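Local coordinates for putative dehydratase (Mesorhizobium loti, PDB 2POZ), which is of unknown function but belongs to the mandelate racemase/muconate lactonizing enzyme family and is probably a lyase, perhaps a dehydratase, at residues V259-G264 / L287-K292; K267-Q272 / C294-A299; V304-C309 / Q320-I325. All coordinates share one frame; numbering follows the deposited sequence.

Contact 1. Residues V259-G264 / L287-K292; sequences VYTRFG and LMETKK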
ATOM      1  N   VAL A 259      12.845  21.546   6.757  1.00  8.19           N
ATOM      2  CA  VAL A 259      12.688  20.759   5.534  1.00  8.55           C
ATOM      3  C   VAL A 259      13.265  21.644   4.423  1.00  9.65           C
ATOM      4  O   VAL A 259      13.017  22.853   4.396  1.00  9.09           O
ATOM      5  CB  VAL A 259      11.214  20.414   5.254  1.00 10.02           C
ATOM      6  CG1 VAL A 259      11.097  19.630   3.929  1.00  9.28           C
ATOM      7  CG2 VAL A 259      10.666  19.564   6.412  1.00  8.88           C
ATOM      8  N   TYR A 260      14.012  21.051   3.498  1.00  9.21           N
ATOM      9  CA  TYR A 260      14.678  21.852   2.478  1.00 10.54           C
ATOM     10  C   TYR A 260      14.463  21.471   1.015  1.00 10.73           C
ATOM     11  O   TYR A 260      14.547  20.306   0.652  1.00 10.41           O
ATOM     12  CB  TYR A 260      16.180  21.872   2.797  1.00 11.15           C
ATOM     13  CG  TYR A 260      16.452  21.979   4.292  1.00 11.64           C
ATOM     14  CD1 TYR A 260      16.741  20.845   5.058  1.00 11.20           C
ATOM     15  CD2 TYR A 260      16.340  23.208   4.949  1.00  9.52           C
ATOM     16  CE1 TYR A 260      16.912  20.934   6.447  1.00  9.27           C
ATOM     17  CE2 TYR A 260      16.504  23.308   6.332  1.00  9.64           C
ATOM     18  CZ  TYR A 260      16.789  22.172   7.074  1.00  8.86           C
ATOM     19  OH  TYR A 260      16.954  22.276   8.434  1.00 11.33           O
ATOM     20  N   THR A 261      14.219  22.496   0.196  1.00 10.20           N
ATOM     21  CA  THR A 261      13.969  22.394  -1.250  1.00 10.45           C
ATOM     22  C   THR A 261      12.706  21.627  -1.613  1.00 11.10           C
ATOM     23  O   THR A 261      12.070  21.001  -0.765  1.00 10.96           O
ATOM     24  CB  THR A 261      15.140  21.729  -2.032  1.00 10.12           C
ATOM     25  OG1 THR A 261      15.096  20.305  -1.864  1.00 11.00           O
ATOM     26  CG2 THR A 261      16.493  22.266  -1.560  1.00 10.95           C
ATOM     27  N   ARG A 262      12.345  21.696  -2.891  1.00 11.12           N
ATOM     28  CA  ARG A 262      11.183  20.984  -3.409  1.00 10.92           C
ATOM     29  C   ARG A 262      11.350  19.492  -3.125  1.00 10.67           C
ATOM     30  O   ARG A 262      10.381  18.775  -2.888  1.00 12.07           O
ATOM     31  CB  ARG A 262      11.105  21.125  -4.929  1.00 10.89           C
ATOM     32  CG  ARG A 262      10.597  22.428  -5.482  1.00 11.22           C
ATOM     33  CD  ARG A 262      11.038  22.505  -6.947  1.00 12.90           C
ATOM     34  NE  ARG A 262      12.469  22.779  -7.031  1.00 12.98           N
ATOM     35  CZ  ARG A 262      13.217  22.612  -8.116  1.00 17.76           C
ATOM     36  NH1 ARG A 262      12.681  22.152  -9.245  1.00 17.93           N
ATOM     37  NH2 ARG A 262      14.506  22.924  -8.075  1.00 15.26           N
ATOM     38  N   PHE A 263      12.593  19.030  -3.201  1.00  9.67           N
ATOM     39  CA  PHE A 263      12.908  17.621  -3.004  1.00 10.25           C
ATOM     40  C   PHE A 263      12.666  17.188  -1.566  1.00 11.23           C
ATOM     41  O   PHE A 263      12.273  16.050  -1.317  1.00 12.45           O
ATOM     42  CB  PHE A 263      14.357  17.367  -3.422  1.00 11.09           C
ATOM     43  CG  PHE A 263      14.707  17.967  -4.762  1.00 15.47           C
ATOM     44  CD1 PHE A 263      15.989  18.441  -5.013  1.00 17.67           C
ATOM     45  CD2 PHE A 263      13.745  18.077  -5.763  1.00 16.24           C
ATOM     46  CE1 PHE A 263      16.308  19.020  -6.250  1.00 21.44           C
ATOM     47  CE2 PHE A 263      14.045  18.650  -6.997  1.00 17.62           C
ATOM     48  CZ  PHE A 263      15.330  19.125  -7.244  1.00 20.04           C
ATOM     49  N   GLY A 264      12.896  18.096  -0.622  1.00 10.16           N
ATOM     50  CA  GLY A 264      12.653  17.769   0.774  1.00  7.33           C
ATOM     51  C   GLY A 264      11.159  17.825   1.045  1.00 10.08           C
ATOM     52  O   GLY A 264      10.603  16.952   1.720  1.00  9.31           O
ATOM     53  N   LEU A 287      14.347  32.359  -2.778  1.00 11.85           N
ATOM     54  CA  LEU A 287      13.035  32.909  -3.093  1.00 12.62           C
ATOM     55  C   LEU A 287      12.266  32.145  -4.166  1.00 12.19           C
ATOM     56  O   LEU A 287      11.103  31.818  -3.981  1.00 12.13           O
ATOM     57  CB  LEU A 287      13.164  34.368  -3.525  1.00 13.46           C
ATOM     58  CG  LEU A 287      13.332  35.419  -2.433  1.00 14.96           C
ATOM     59  CD1 LEU A 287      13.560  36.779  -3.086  1.00 16.23           C
ATOM     60  CD2 LEU A 287      12.084  35.449  -1.554  1.00 15.46           C
HETATM   61  N   MSE A 288      12.903  31.874  -5.292  1.00 12.39           N
HETATM   62  CA  MSE A 288      12.221  31.149  -6.358  1.00 13.23           C
HETATM   63  C   MSE A 288      11.977  29.697  -5.945  1.00 12.37           C
HETATM   64  O   MSE A 288      10.902  29.160  -6.190  1.00 14.17           O
HETATM   65  CB  MSE A 288      13.033  31.211  -7.655  1.00 14.48           C
HETATM   66  CG  MSE A 288      12.432  30.407  -8.814  1.00 18.34           C
HETATM   67 SE   MSE A 288      10.588  30.857  -9.227  1.00 30.71          SE
HETATM   68  CE  MSE A 288      10.906  32.266 -10.545  1.00 24.25           C
ATOM     69  N   GLU A 289      12.962  29.068  -5.309  1.00 10.36           N
ATOM     70  CA  GLU A 289      12.791  27.689  -4.863  1.00 11.43           C
ATOM     71  C   GLU A 289      11.593  27.620  -3.901  1.00 11.01           C
ATOM     72  O   GLU A 289      10.780  26.701  -3.970  1.00 12.34           O
ATOM     73  CB  GLU A 289      14.066  27.198  -4.169  1.00 12.59           C
ATOM     74  CG  GLU A 289      14.026  25.748  -3.676  1.00 13.35           C
ATOM     75  CD  GLU A 289      13.872  24.728  -4.807  1.00 16.58           C
ATOM     76  OE1 GLU A 289      14.221  25.048  -5.968  1.00 15.78           O
ATOM     77  OE2 GLU A 289      13.418  23.599  -4.526  1.00 15.82           O
ATOM     78  N   THR A 290      11.469  28.601  -3.014  1.00  8.86           N
ATOM     79  CA  THR A 290      10.354  28.596  -2.080  1.00 10.59           C
ATOM     80  C   THR A 290       9.041  28.872  -2.808  1.00 11.26           C
ATOM     81  O   THR A 290       8.005  28.311  -2.457  1.00 11.44           O
ATOM     82  CB  THR A 290      10.571  29.609  -0.944  1.00 10.12           C
ATOM     83  OG1 THR A 290      11.764  29.254  -0.227  1.00 11.49           O
ATOM     84  CG2 THR A 290       9.392  29.579   0.037  1.00 10.00           C
ATOM     85  N   LYS A 291       9.080  29.730  -3.826  1.00 11.64           N
ATOM     86  CA  LYS A 291       7.872  29.993  -4.597  1.00 12.00           C
ATOM     87  C   LYS A 291       7.438  28.664  -5.249  1.00 11.24           C
ATOM     88  O   LYS A 291       6.245  28.340  -5.283  1.00 12.27           O
ATOM     89  CB  LYS A 291       8.129  31.046  -5.682  1.00 11.96           C
ATOM     90  CG  LYS A 291       6.939  31.262  -6.618  1.00 12.09           C
ATOM     91  CD  LYS A 291       7.204  32.366  -7.644  1.00 15.06           C
ATOM     92  CE  LYS A 291       6.062  32.456  -8.656  1.00 18.50           C
ATOM     93  NZ  LYS A 291       4.720  32.613  -8.008  1.00 20.08           N
ATOM     94  N   LYS A 292       8.410  27.898  -5.747  1.00  9.63           N
ATOM     95  CA  LYS A 292       8.125  26.599  -6.371  1.00 11.10           C
ATOM     96  C   LYS A 292       7.544  25.639  -5.337  1.00 12.05           C
ATOM     97  O   LYS A 292       6.587  24.907  -5.618  1.00 10.93           O
ATOM     98  CB  LYS A 292       9.398  25.998  -6.966  1.00 11.80           C
ATOM     99  CG  LYS A 292       9.935  26.780  -8.165  1.00 13.27           C
ATOM    100  CD  LYS A 292      11.309  26.298  -8.580  1.00 10.88           C
ATOM    101  CE  LYS A 292      11.742  26.967  -9.874  1.00 12.24           C
ATOM    102  NZ  LYS A 292      13.133  26.588 -10.219  1.00  9.71           N
TER
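Arg-262 grips Glu-289 OE2 twice. Its backbone N donates to that oxygen over 2.7 Å, arriving nearly in line with the CD-OE2 bond, and its NE makes a salt bridge to the same atom over 2.8 Å with a fairly straight N-H (167°). NE comes from the syn side, somewhat out of the carboxylate plane, while OE2 lies in the guanidinium plane; the two planes stand 56° apart, and the second arm, NH2 to OE1, is a weak bond. Glu-289 leaves its helix with CG anti to the backbone N (chi1 -179°) and bends at chi2, which brings the carboxylate to the first turn of the other helix. The two are successive helices on the outside of the enolase-type barrel domain, and this pair ties the start of 261-269 to 287-298. With an alanine here in place of Arg-262, the buried carboxylate would probably lose its nearest positive partner and be freer to turn. Lys-292 CD lies over one guanidinium face and Phe-263 CZ over the opposite one, both displaced toward the rim; Lys-292 NZ itself pairs with Glu-69. NH1 makes a salt bridge to Glu-298 and a hydrogen bond to Ala-295 O, both of a neighbouring subunit. Outside the polar pair, Arg-262 CD rests on Lys-292 CB at 3.9 Å.

Contact 2. Residues K267-Q272 / C294-A299; sequences KIFELQ and CAMAEA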
ATOM      1  N   LYS A 267       8.587  14.818   0.264  1.00 11.45           N
ATOM      2  CA  LYS A 267       8.367  13.809   1.304  1.00 15.41           C
ATOM      3  C   LYS A 267       7.199  14.206   2.214  1.00 15.70           C
ATOM      4  O   LYS A 267       6.447  13.354   2.681  1.00 16.85           O
ATOM      5  CB  LYS A 267       9.648  13.609   2.132  1.00 17.86           C
ATOM      6  CG  LYS A 267      10.769  12.858   1.372  1.00 22.54           C
ATOM      7  CD  LYS A 267      12.144  12.971   2.054  1.00 24.45           C
ATOM      8  CE  LYS A 267      12.744  14.389   1.885  1.00 28.99           C
ATOM      9  NZ  LYS A 267      14.183  14.543   2.319  1.00 18.35           N
ATOM     10  N   ILE A 268       7.040  15.504   2.452  1.00 14.12           N
ATOM     11  CA  ILE A 268       5.952  15.989   3.288  1.00 12.09           C
ATOM     12  C   ILE A 268       4.621  15.930   2.529  1.00 13.12           C
ATOM     13  O   ILE A 268       3.621  15.428   3.042  1.00 11.79           O
ATOM     14  CB  ILE A 268       6.191  17.447   3.731  1.00 12.29           C
ATOM     15  CG1 ILE A 268       7.473  17.542   4.570  1.00 13.20           C
ATOM     16  CG2 ILE A 268       4.975  17.965   4.515  1.00 10.51           C
ATOM     17  CD1 ILE A 268       7.506  16.619   5.778  1.00 13.82           C
ATOM     18  N   PHE A 269       4.617  16.449   1.307  1.00 11.00           N
ATOM     19  CA  PHE A 269       3.414  16.470   0.489  1.00 13.09           C
ATOM     20  C   PHE A 269       2.781  15.095   0.353  1.00 13.55           C
ATOM     21  O   PHE A 269       1.580  14.930   0.567  1.00 13.10           O
ATOM     22  CB  PHE A 269       3.736  17.032  -0.897  1.00 11.64           C
ATOM     23  CG  PHE A 269       4.199  18.458  -0.874  1.00 11.80           C
ATOM     24  CD1 PHE A 269       5.041  18.946  -1.865  1.00  9.98           C
ATOM     25  CD2 PHE A 269       3.785  19.318   0.140  1.00 10.44           C
ATOM     26  CE1 PHE A 269       5.469  20.273  -1.844  1.00 12.12           C
ATOM     27  CE2 PHE A 269       4.207  20.645   0.165  1.00 12.62           C
ATOM     28  CZ  PHE A 269       5.049  21.123  -0.829  1.00 12.31           C
ATOM     29  N   GLU A 270       3.599  14.108   0.014  1.00 13.69           N
ATOM     30  CA  GLU A 270       3.105  12.756  -0.175  1.00 16.30           C
ATOM     31  C   GLU A 270       2.512  12.115   1.073  1.00 16.10           C
ATOM     32  O   GLU A 270       1.802  11.122   0.975  1.00 15.85           O
ATOM     33  CB  GLU A 270       4.207  11.873  -0.753  1.00 17.48           C
ATOM     34  CG  GLU A 270       4.715  12.382  -2.099  1.00 21.14           C
ATOM     35  CD  GLU A 270       5.528  11.348  -2.860  1.00 23.99           C
ATOM     36  OE1 GLU A 270       6.355  10.655  -2.230  1.00 22.16           O
ATOM     37  OE2 GLU A 270       5.342  11.240  -4.096  1.00 26.81           O
ATOM     38  N   LEU A 271       2.797  12.674   2.243  1.00 16.60           N
ATOM     39  CA  LEU A 271       2.243  12.130   3.477  1.00 18.44           C
ATOM     40  C   LEU A 271       0.805  12.597   3.652  1.00 18.71           C
ATOM     41  O   LEU A 271      -0.012  11.900   4.253  1.00 18.78           O
ATOM     42  CB  LEU A 271       3.043  12.599   4.693  1.00 18.26           C
ATOM     43  CG  LEU A 271       4.514  12.208   4.805  1.00 21.18           C
ATOM     44  CD1 LEU A 271       5.108  12.896   6.030  1.00 22.78           C
ATOM     45  CD2 LEU A 271       4.645  10.700   4.905  1.00 18.54           C
ATOM     46  N   GLN A 272       0.510  13.780   3.127  1.00 20.27           N
ATOM     47  CA  GLN A 272      -0.816  14.366   3.261  1.00 22.62           C
ATOM     48  C   GLN A 272      -1.241  14.287   4.722  1.00 22.41           C
ATOM     49  O   GLN A 272      -2.347  13.854   5.050  1.00 22.96           O
ATOM     50  CB  GLN A 272      -1.819  13.640   2.372  1.00 26.06           C
ATOM     51  CG  GLN A 272      -2.222  14.465   1.168  1.00 30.23           C
ATOM     52  CD  GLN A 272      -2.980  13.666   0.132  1.00 32.36           C
ATOM     53  OE1 GLN A 272      -3.511  14.228  -0.821  1.00 30.86           O
ATOM     54  NE2 GLN A 272      -3.029  12.344   0.310  1.00 33.22           N
ATOM     55  N   CYS A 294       5.885  26.440  -2.670  1.00  9.89           N
ATOM     56  CA  CYS A 294       4.526  26.881  -2.367  1.00 11.09           C
ATOM     57  C   CYS A 294       3.556  26.478  -3.481  1.00 13.15           C
ATOM     58  O   CYS A 294       2.414  26.112  -3.213  1.00 12.74           O
ATOM     59  CB  CYS A 294       4.485  28.404  -2.174  1.00 13.11           C
ATOM     60  SG  CYS A 294       5.427  29.001  -0.737  1.00 16.53           S
ATOM     61  N   ALA A 295       4.009  26.556  -4.730  1.00 11.55           N
ATOM     62  CA  ALA A 295       3.161  26.184  -5.859  1.00 13.05           C
ATOM     63  C   ALA A 295       2.819  24.694  -5.763  1.00 13.71           C
ATOM     64  O   ALA A 295       1.684  24.292  -6.016  1.00 13.82           O
ATOM     65  CB  ALA A 295       3.875  26.489  -7.180  1.00 11.19           C
HETATM   66  N   MSE A 296       3.804  23.881  -5.394  1.00 15.00           N
HETATM   67  CA  MSE A 296       3.591  22.447  -5.230  1.00 17.82           C
HETATM   68  C   MSE A 296       2.617  22.195  -4.086  1.00 16.35           C
HETATM   69  O   MSE A 296       1.741  21.329  -4.168  1.00 15.98           O
HETATM   70  CB  MSE A 296       4.902  21.733  -4.900  1.00 20.88           C
HETATM   71  CG  MSE A 296       5.837  21.503  -6.065  1.00 27.68           C
HETATM   72 SE   MSE A 296       7.367  20.428  -5.486  1.00 38.76          SE
HETATM   73  CE  MSE A 296       6.463  18.764  -5.130  1.00 22.79           C
ATOM     74  N   ALA A 297       2.784  22.955  -3.012  1.00 14.88           N
ATOM     75  CA  ALA A 297       1.933  22.809  -1.839  1.00 13.31           C
ATOM     76  C   ALA A 297       0.467  22.986  -2.197  1.00 13.78           C
ATOM     77  O   ALA A 297      -0.396  22.300  -1.644  1.00 14.28           O
ATOM     78  CB  ALA A 297       2.338  23.812  -0.778  1.00 10.68           C
ATOM     79  N   GLU A 298       0.191  23.903  -3.122  1.00 13.19           N
ATOM     80  CA  GLU A 298      -1.176  24.157  -3.560  1.00 15.99           C
ATOM     81  C   GLU A 298      -1.807  22.927  -4.199  1.00 15.90           C
ATOM     82  O   GLU A 298      -3.024  22.744  -4.143  1.00 18.72           O
ATOM     83  CB  GLU A 298      -1.216  25.328  -4.551  1.00 17.18           C
ATOM     84  CG  GLU A 298      -1.674  26.623  -3.931  1.00 21.61           C
ATOM     85  CD  GLU A 298      -1.811  27.755  -4.935  1.00 25.18           C
ATOM     86  OE1 GLU A 298      -2.661  28.644  -4.704  1.00 26.92           O
ATOM     87  OE2 GLU A 298      -1.070  27.769  -5.938  1.00 22.53           O
ATOM     88  N   ALA A 299      -0.983  22.082  -4.807  1.00 14.13           N
ATOM     89  CA  ALA A 299      -1.492  20.869  -5.441  1.00 14.10           C
ATOM     90  C   ALA A 299      -1.876  19.848  -4.375  1.00 14.34           C
ATOM     91  O   ALA A 299      -2.436  18.790  -4.681  1.00 15.34           O
ATOM     92  CB  ALA A 299      -0.446  20.291  -6.370  1.00 12.53           C
TER
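Phe-269 reaches across to Met-296 and Ala-297 from the last part of helix 261-269, where its CA comes within 6.9 Å of Ala-297 CA. CB already points toward the other helix, and CG stands anti to the carbonyl carbon (chi1 -63°), carrying the ring outward until its far half meets the helix backbone. Along one flank of the ring, CD1 lies 3.6 Å from Met-296 CE, a methyl held at the ring edge and in its plane. One atom further on, CE1 meets Met-296 CB at 3.4 Å, the closest approach of the contact. At the tip, CZ comes to 3.6 Å from the Ala-297 backbone N, and on the other flank CE2 touches Ala-297 CB at 3.8 Å. Met-296, a selenomethionine in this crystal, bends at chi3 to bring its methyl back to the ring; SE lies 5.4 Å from the centroid of the Phe-269 ring, at its edge, a Met-aromatic contact. Met-296 also packs on Met-296 of a neighbouring subunit, and the Tyr-300 ring meets Phe-269 with its plane turned only about 15°. Helices 261-269 and 287-298 thus pack side by side outside the barrel, with Ile-277 of strand 276-277 touching both Phe-269 and Ala-297.

Contact 3. Residues V304-C309 / Q320-I325; sequences VAPHVC and QLEANI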
ATOM      1  N   VAL A 304       0.457  28.287   3.293  1.00 15.80           N
ATOM      2  CA  VAL A 304       1.822  28.572   3.721  1.00 13.03           C
ATOM      3  C   VAL A 304       2.010  29.672   4.768  1.00 12.50           C
ATOM      4  O   VAL A 304       1.487  30.774   4.631  1.00 12.95           O
ATOM      5  CB  VAL A 304       2.684  28.922   2.475  1.00 13.79           C
ATOM      6  CG1 VAL A 304       4.149  29.024   2.847  1.00 12.77           C
ATOM      7  CG2 VAL A 304       2.479  27.859   1.389  1.00 12.49           C
ATOM      8  N   ALA A 305       2.766  29.345   5.812  1.00 10.53           N
ATOM      9  CA  ALA A 305       3.103  30.287   6.879  1.00 10.26           C
ATOM     10  C   ALA A 305       4.636  30.285   6.922  1.00  9.79           C
ATOM     11  O   ALA A 305       5.245  29.583   7.736  1.00  7.77           O
ATOM     12  CB  ALA A 305       2.540  29.810   8.196  1.00  7.40           C
ATOM     13  N   PRO A 306       5.275  31.085   6.047  1.00 11.61           N
ATOM     14  CA  PRO A 306       6.736  31.166   5.971  1.00 11.42           C
ATOM     15  C   PRO A 306       7.404  31.420   7.306  1.00 12.54           C
ATOM     16  O   PRO A 306       6.985  32.285   8.069  1.00 10.68           O
ATOM     17  CB  PRO A 306       6.977  32.310   4.992  1.00 12.05           C
ATOM     18  CG  PRO A 306       5.727  32.322   4.153  1.00 13.71           C
ATOM     19  CD  PRO A 306       4.659  32.114   5.194  1.00 12.14           C
ATOM     20  N   HIS A 307       8.441  30.644   7.592  1.00 12.10           N
ATOM     21  CA  HIS A 307       9.167  30.844   8.828  1.00 14.09           C
ATOM     22  C   HIS A 307      10.241  31.886   8.557  1.00 15.13           C
ATOM     23  O   HIS A 307      10.922  31.845   7.525  1.00 15.19           O
ATOM     24  CB  HIS A 307       9.824  29.546   9.297  1.00 14.24           C
ATOM     25  CG  HIS A 307      10.722  29.731  10.477  1.00 17.41           C
ATOM     26  ND1 HIS A 307      12.095  29.787  10.365  1.00 18.58           N
ATOM     27  CD2 HIS A 307      10.442  29.929  11.787  1.00 15.96           C
ATOM     28  CE1 HIS A 307      12.621  30.010  11.555  1.00 15.87           C
ATOM     29  NE2 HIS A 307      11.641  30.101  12.435  1.00 17.41           N
ATOM     30  N   VAL A 308      10.383  32.829   9.475  1.00 15.02           N
ATOM     31  CA  VAL A 308      11.391  33.866   9.325  1.00 16.80           C
ATOM     32  C   VAL A 308      11.892  34.333  10.681  1.00 15.93           C
ATOM     33  O   VAL A 308      11.108  34.754  11.532  1.00 16.30           O
ATOM     34  CB  VAL A 308      10.842  35.091   8.561  1.00 19.34           C
ATOM     35  CG1 VAL A 308      10.522  34.709   7.139  1.00 24.40           C
ATOM     36  CG2 VAL A 308       9.596  35.603   9.229  1.00 20.88           C
ATOM     37  N   CYS A 309      13.200  34.235  10.877  1.00 13.79           N
ATOM     38  CA  CYS A 309      13.828  34.680  12.113  1.00 16.38           C
ATOM     39  C   CYS A 309      15.292  35.025  11.857  1.00 15.93           C
ATOM     40  O   CYS A 309      16.165  34.162  11.904  1.00 18.35           O
ATOM     41  CB  CYS A 309      13.741  33.612  13.203  1.00 16.86           C
ATOM     42  SG  CYS A 309      14.427  34.176  14.786  1.00 21.18           S
ATOM     43  N   GLN A 320       8.632  39.681  -0.130  1.00 13.49           N
ATOM     44  CA  GLN A 320       8.604  39.583  -1.591  1.00 16.21           C
ATOM     45  C   GLN A 320       7.792  38.353  -1.990  1.00 16.69           C
ATOM     46  O   GLN A 320       7.012  38.388  -2.938  1.00 18.46           O
ATOM     47  CB  GLN A 320      10.020  39.450  -2.154  1.00 14.81           C
ATOM     48  CG  GLN A 320      10.861  40.723  -2.079  1.00 16.53           C
ATOM     49  CD  GLN A 320      10.250  41.872  -2.862  1.00 15.76           C
ATOM     50  OE1 GLN A 320       9.795  41.690  -3.989  1.00 18.11           O
ATOM     51  NE2 GLN A 320      10.256  43.066  -2.274  1.00 16.42           N
ATOM     52  N   LEU A 321       7.980  37.266  -1.250  1.00 16.78           N
ATOM     53  CA  LEU A 321       7.280  36.020  -1.526  1.00 16.56           C
ATOM     54  C   LEU A 321       5.810  36.094  -1.116  1.00 16.57           C
ATOM     55  O   LEU A 321       4.919  35.747  -1.893  1.00 14.82           O
ATOM     56  CB  LEU A 321       7.965  34.871  -0.775  1.00 18.83           C
ATOM     57  CG  LEU A 321       7.364  33.464  -0.866  1.00 22.00           C
ATOM     58  CD1 LEU A 321       7.950  32.725  -2.054  1.00 19.41           C
ATOM     59  CD2 LEU A 321       7.667  32.701   0.420  1.00 20.52           C
ATOM     60  N   GLU A 322       5.561  36.559   0.105  1.00 13.46           N
ATOM     61  CA  GLU A 322       4.206  36.639   0.630  1.00 14.65           C
ATOM     62  C   GLU A 322       3.316  37.605  -0.136  1.00 14.76           C
ATOM     63  O   GLU A 322       2.088  37.559  -0.026  1.00 14.84           O
ATOM     64  CB  GLU A 322       4.254  37.007   2.113  1.00 14.14           C
ATOM     65  CG  GLU A 322       5.173  36.087   2.903  1.00 16.34           C
ATOM     66  CD  GLU A 322       5.238  36.428   4.380  1.00 18.60           C
ATOM     67  OE1 GLU A 322       5.278  37.634   4.715  1.00 17.79           O
ATOM     68  OE2 GLU A 322       5.264  35.486   5.201  1.00 16.72           O
ATOM     69  N   ALA A 323       3.926  38.486  -0.912  1.00 13.29           N
ATOM     70  CA  ALA A 323       3.145  39.433  -1.700  1.00 16.01           C
ATOM     71  C   ALA A 323       2.638  38.729  -2.958  1.00 16.17           C
ATOM     72  O   ALA A 323       1.615  39.117  -3.529  1.00 16.97           O
ATOM     73  CB  ALA A 323       4.012  40.623  -2.102  1.00 14.39           C
ATOM     74  N   ASN A 324       3.333  37.661  -3.344  1.00 16.34           N
ATOM     75  CA  ASN A 324       3.036  36.942  -4.582  1.00 17.25           C
ATOM     76  C   ASN A 324       2.326  35.582  -4.551  1.00 19.19           C
ATOM     77  O   ASN A 324       1.531  35.289  -5.447  1.00 20.85           O
ATOM     78  CB  ASN A 324       4.354  36.839  -5.367  1.00 16.77           C
ATOM     79  CG  ASN A 324       4.228  36.046  -6.655  1.00 16.20           C
ATOM     80  OD1 ASN A 324       4.433  34.836  -6.673  1.00 16.95           O
ATOM     81  ND2 ASN A 324       3.895  36.729  -7.739  1.00 11.79           N
ATOM     82  N   ILE A 325       2.589  34.751  -3.547  1.00 18.37           N
ATOM     83  CA  ILE A 325       1.968  33.428  -3.509  1.00 18.10           C
ATOM     84  C   ILE A 325       0.458  33.440  -3.297  1.00 19.47           C
ATOM     85  O   ILE A 325      -0.086  34.249  -2.537  1.00 18.01           O
ATOM     86  CB  ILE A 325       2.626  32.515  -2.441  1.00 19.51           C
ATOM     87  CG1 ILE A 325       2.605  33.197  -1.074  1.00 20.97           C
ATOM     88  CG2 ILE A 325       4.061  32.188  -2.852  1.00 17.65           C
ATOM     89  CD1 ILE A 325       3.114  32.313   0.046  1.00 21.29           C
TER
HETATM   90  O   HOH W   1       6.554  35.020   7.522  1.00 19.62           O
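Pro-306 and Glu-322 form the close part of this contact. The pyrrolidine ring lies against the end of the glutamate, with Pro-306 CG and CD each 3.4 Å from Glu-322 OE2 and Pro-306 CG 4.0 Å from Glu-322 CG. Glu-322 starts with CG anti to the carbonyl carbon (chi1 -52°) and then runs extended, which is how it carries its carboxylate from the side of helix 312-324 to the proline. The looser part is wholly apolar. Leu-321 CD2 stands 4.2 Å from Pro-306 CG, and Val-304 CB stands 4.2 Å from Ile-325 CD1. On the polar side a bound water bridges the two segments, although every touching residue is buried. This water donates to Pro-306 O at 2.8 Å and to Glu-322 OE2 at 2.7 Å.

The contact joins the chain leaving strand 303-304 of the barrel to the end of the helix that follows it, a beta-to-alpha connection folding back on itself. Next along the connection, His-307 bonds through ND1 to Asp-280, a pairing that resembles the His-Asp dyad of mandelate racemase and its relatives. Glu-322 OE1 is taken by His-331 ND1, and OE2 by the water, so both carboxylate oxygens have a polar partner inside the protein. A water that donates hydrogen bonds to both OE2 and a carbonyl oxygen leaves OE2 as an acceptor, which is consistent with an ionised carboxylate at Glu-322.

Overall arrangement
All three contacts are buried, and all lie in the barrel domain. Contacts 1 and 2 join the same two helices, 261-269 and 287-298, at different points along them; contact 1 is charged and hydrogen-bonded, contact 2 aromatic and apolar, and they meet where Arg-262 CG packs on Met-296 SE. These two have the more extensive links to a neighbouring subunit, including salt bridges; contact 3 reaches it through Asn-324. Contact 3 lies nearer the chain centre, about 9 Å from it, and links a loop to helix 312-324 through packing and a water. Helix 287-298 connects it to the others: Lys-291 NZ probably hydrogen-bonds Asn-324 OD1, Thr-290 packs on Leu-321, and Cys-294 meets Val-304 and Ile-325.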